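Local coordinates for hypothetical protein Atu0240 (Agrobacterium tumefaciens str. C58, PDB 2GAX), which is of unknown function but belongs to the DUF2000 family, which is grouped with the PTH2 (peptidyl-tRNA hydrolase 2) proteins, at residues A[4-9]-A[56-61]. Residues are numbered along the deposited sequence; the frame is centred on the assembly and turned at random.
Sequences TKIAVI and QPIVVM. With PO4 (phosphate ion), chain C.
The side-chain amide of Q56 lies with one face against I6. I6 CG1 and CD1 both sit over its carbon, with CD1 3.8 Å from Q56 CD. At one edge Q56 NE2 donates to T4 OG1 (2.7 Å), which is 16° out of the amide plane, on the side away from I6. At the other end OE1 accepts from R118 NE. The two polar bonds and the I6 contact should fix the amide rotation. Q56 reaches T4 with an extended chain.

T4 OG1 in turn donates to phosphate O3 (2.6 Å). T4 N binds the same oxygen, so O3 is held twice by one residue. With OG1 set between N and the carbonyl carbon (chi1 66°), both groups reach it. D3 N also binds the phosphate, which is probably a crystallisation solute.

Beyond this end the chains pair as parallel strands. V59 N donates to I6 O (2.9 Å). V8 is bracketed by V59 and M61: V8 N donates to V59 O, and V8 O accepts from M61 N (2.7 Å).

On one face I6, V8 and I58 interlock through methyl and methylene groups, with V8 CG2 4.0 Å from I58 CG2. On the other, the selenomethionine M61 bends at chi3 (-71°) and brings CE against A7 and I9. M61 CE is tight against both, 3.2 Å from A7 CB, with I9 CG1 barely farther. Nearby, K5 lays its extended chain across V59, K5 CE meeting V59 CG2 (3.8 Å).

The two strands are joined by a beta-alpha-beta crossover through helix 16-33. That helix packs on V8 and I58, while helix 65-77 meets I9 on the opposite face. Strand 4-11 lies between strands 58-63 and 112-120, and strand 132-133 adds to the far side of 58-63.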
ATOM      1  N   THR A   4       6.883 -13.983  -2.360  1.00 40.55           N
ATOM      2  CA  THR A   4       5.929 -12.871  -2.466  1.00 38.37           C
ATOM      3  C   THR A   4       6.519 -11.631  -3.133  1.00 37.20           C
ATOM      4  O   THR A   4       7.733 -11.556  -3.378  1.00 36.52           O
ATOM      5  CB  THR A   4       5.371 -12.466  -1.079  1.00 38.15           C
ATOM      6  OG1 THR A   4       6.428 -11.927  -0.269  1.00 37.92           O
ATOM      7  CG2 THR A   4       4.740 -13.668  -0.382  1.00 37.57           C
ATOM      8  N   LYS A   5       5.635 -10.674  -3.418  1.00 35.05           N
ATOM      9  CA  LYS A   5       5.993  -9.364  -3.932  1.00 34.09           C
ATOM     10  C   LYS A   5       5.209  -8.301  -3.153  1.00 32.41           C
ATOM     11  O   LYS A   5       4.040  -8.517  -2.831  1.00 31.61           O
ATOM     12  CB  LYS A   5       5.638  -9.285  -5.425  1.00 34.55           C
ATOM     13  CG  LYS A   5       5.840  -7.920  -6.049  1.00 34.76           C
ATOM     14  CD  LYS A   5       5.326  -7.857  -7.484  1.00 35.95           C
ATOM     15  CE  LYS A   5       5.255  -6.403  -7.935  1.00 39.37           C
ATOM     16  NZ  LYS A   5       4.965  -6.180  -9.398  1.00 42.12           N
ATOM     17  N   ILE A   6       5.848  -7.163  -2.873  1.00 31.12           N
ATOM     18  CA  ILE A   6       5.182  -6.010  -2.244  1.00 29.44           C
ATOM     19  C   ILE A   6       4.936  -4.927  -3.293  1.00 29.46           C
ATOM     20  O   ILE A   6       5.861  -4.454  -3.955  1.00 29.69           O
ATOM     21  CB  ILE A   6       5.994  -5.418  -1.045  1.00 28.74           C
ATOM     22  CG1 ILE A   6       6.236  -6.478   0.029  1.00 27.88           C
ATOM     23  CG2 ILE A   6       5.253  -4.237  -0.414  1.00 27.93           C
ATOM     24  CD1 ILE A   6       7.132  -6.009   1.156  1.00 29.11           C
ATOM     25  N   ALA A   7       3.674  -4.541  -3.443  1.00 29.19           N
ATOM     26  CA  ALA A   7       3.295  -3.530  -4.392  1.00 28.88           C
ATOM     27  C   ALA A   7       2.446  -2.465  -3.726  1.00 28.64           C
ATOM     28  O   ALA A   7       1.595  -2.765  -2.883  1.00 28.23           O
ATOM     29  CB  ALA A   7       2.550  -4.148  -5.553  1.00 28.96           C
ATOM     30  N   VAL A   8       2.707  -1.220  -4.109  1.00 28.73           N
ATOM     31  CA  VAL A   8       1.910  -0.074  -3.697  1.00 29.01           C
ATOM     32  C   VAL A   8       1.292   0.529  -4.959  1.00 28.79           C
ATOM     33  O   VAL A   8       2.010   0.792  -5.912  1.00 29.23           O
ATOM     34  CB  VAL A   8       2.807   0.996  -3.037  1.00 28.86           C
ATOM     35  CG1 VAL A   8       2.006   2.270  -2.736  1.00 29.98           C
ATOM     36  CG2 VAL A   8       3.483   0.455  -1.782  1.00 29.86           C
ATOM     37  N   ILE A   9      -0.026   0.743  -4.967  1.00 29.33           N
ATOM     38  CA  ILE A   9      -0.719   1.369  -6.103  1.00 29.86           C
ATOM     39  C   ILE A   9      -1.451   2.647  -5.676  1.00 30.14           C
ATOM     40  O   ILE A   9      -2.362   2.621  -4.839  1.00 29.65           O
ATOM     41  CB  ILE A   9      -1.732   0.420  -6.837  1.00 30.09           C
ATOM     42  CG1 ILE A   9      -1.170  -0.980  -7.057  1.00 30.10           C
ATOM     43  CG2 ILE A   9      -2.163   1.008  -8.191  1.00 29.64           C
ATOM     44  CD1 ILE A   9      -1.552  -2.007  -5.978  1.00 31.41           C
ATOM     45  N   GLN A  56      12.699  -6.794   1.749  1.00 29.27           N
ATOM     46  CA  GLN A  56      12.030  -7.128   0.492  1.00 30.67           C
ATOM     47  C   GLN A  56      11.791  -5.867  -0.343  1.00 30.48           C
ATOM     48  O   GLN A  56      11.345  -4.855   0.197  1.00 30.40           O
ATOM     49  CB  GLN A  56      10.702  -7.818   0.834  1.00 30.60           C
ATOM     50  CG  GLN A  56       9.927  -8.396  -0.309  1.00 31.89           C
ATOM     51  CD  GLN A  56       8.785  -9.317   0.133  1.00 31.41           C
ATOM     52  OE1 GLN A  56       8.633  -9.656   1.321  1.00 34.40           O
ATOM     53  NE2 GLN A  56       7.974  -9.724  -0.833  1.00 34.79           N
ATOM     54  N   PRO A  57      12.055  -5.927  -1.673  1.00 30.52           N
ATOM     55  CA  PRO A  57      11.790  -4.805  -2.558  1.00 30.82           C
ATOM     56  C   PRO A  57      10.317  -4.403  -2.571  1.00 30.56           C
ATOM     57  O   PRO A  57       9.437  -5.218  -2.291  1.00 30.14           O
ATOM     58  CB  PRO A  57      12.175  -5.352  -3.950  1.00 30.30           C
ATOM     59  CG  PRO A  57      13.113  -6.425  -3.681  1.00 30.84           C
ATOM     60  CD  PRO A  57      12.629  -7.066  -2.417  1.00 31.19           C
ATOM     61  N   ILE A  58      10.075  -3.148  -2.916  1.00 30.98           N
ATOM     62  CA  ILE A  58       8.744  -2.568  -2.918  1.00 32.08           C
ATOM     63  C   ILE A  58       8.527  -1.857  -4.256  1.00 32.59           C
ATOM     64  O   ILE A  58       9.220  -0.882  -4.576  1.00 33.26           O
ATOM     65  CB  ILE A  58       8.587  -1.583  -1.724  1.00 32.11           C
ATOM     66  CG1 ILE A  58       8.752  -2.326  -0.394  1.00 32.69           C
ATOM     67  CG2 ILE A  58       7.251  -0.827  -1.777  1.00 32.69           C
ATOM     68  CD1 ILE A  58       9.257  -1.460   0.745  1.00 32.98           C
ATOM     69  N   VAL A  59       7.589  -2.365  -5.049  1.00 32.40           N
ATOM     70  CA  VAL A  59       7.261  -1.761  -6.345  1.00 32.70           C
ATOM     71  C   VAL A  59       6.137  -0.730  -6.206  1.00 32.41           C
ATOM     72  O   VAL A  59       5.084  -1.039  -5.669  1.00 32.75           O
ATOM     73  CB  VAL A  59       6.861  -2.859  -7.375  1.00 32.27           C
ATOM     74  CG1 VAL A  59       6.347  -2.246  -8.641  1.00 34.26           C
ATOM     75  CG2 VAL A  59       8.043  -3.763  -7.665  1.00 33.11           C
ATOM     76  N   VAL A  60       6.352   0.490  -6.698  1.00 32.72           N
ATOM     77  CA  VAL A  60       5.311   1.532  -6.625  1.00 33.32           C
ATOM     78  C   VAL A  60       4.684   1.774  -7.999  1.00 34.02           C
ATOM     79  O   VAL A  60       5.395   1.934  -8.991  1.00 33.15           O
ATOM     80  CB  VAL A  60       5.857   2.858  -6.034  1.00 32.86           C
ATOM     81  CG1 VAL A  60       4.735   3.905  -5.900  1.00 34.03           C
ATOM     82  CG2 VAL A  60       6.501   2.600  -4.681  1.00 33.75           C
HETATM   83  N   MSE A  61       3.352   1.786  -8.040  1.00 34.58           N
HETATM   84  CA  MSE A  61       2.604   1.951  -9.285  1.00 37.92           C
HETATM   85  C   MSE A  61       1.535   3.029  -9.150  1.00 35.79           C
HETATM   86  O   MSE A  61       1.242   3.486  -8.050  1.00 34.96           O
HETATM   87  CB  MSE A  61       1.958   0.625  -9.694  1.00 37.28           C
HETATM   88  CG  MSE A  61       2.950  -0.506  -9.905  1.00 40.96           C
HETATM   89 SE   MSE A  61       2.035  -2.242  -9.885  1.00 48.36          SE
HETATM   90  CE  MSE A  61       1.643  -2.314  -8.068  1.00 47.31           C
TER
HETATM   91  P   PO4 C4285       8.439 -15.120   1.059  1.00 58.22           P
HETATM   92  O1  PO4 C4285       9.106 -14.600   2.313  1.00 58.00           O
HETATM   93  O2  PO4 C4285       9.427 -15.951   0.271  1.00 58.27           O
HETATM   94  O3  PO4 C4285       7.972 -13.976   0.206  1.00 56.50           O
HETATM   95  O4  PO4 C4285       7.266 -15.997   1.434  1.00 58.56           O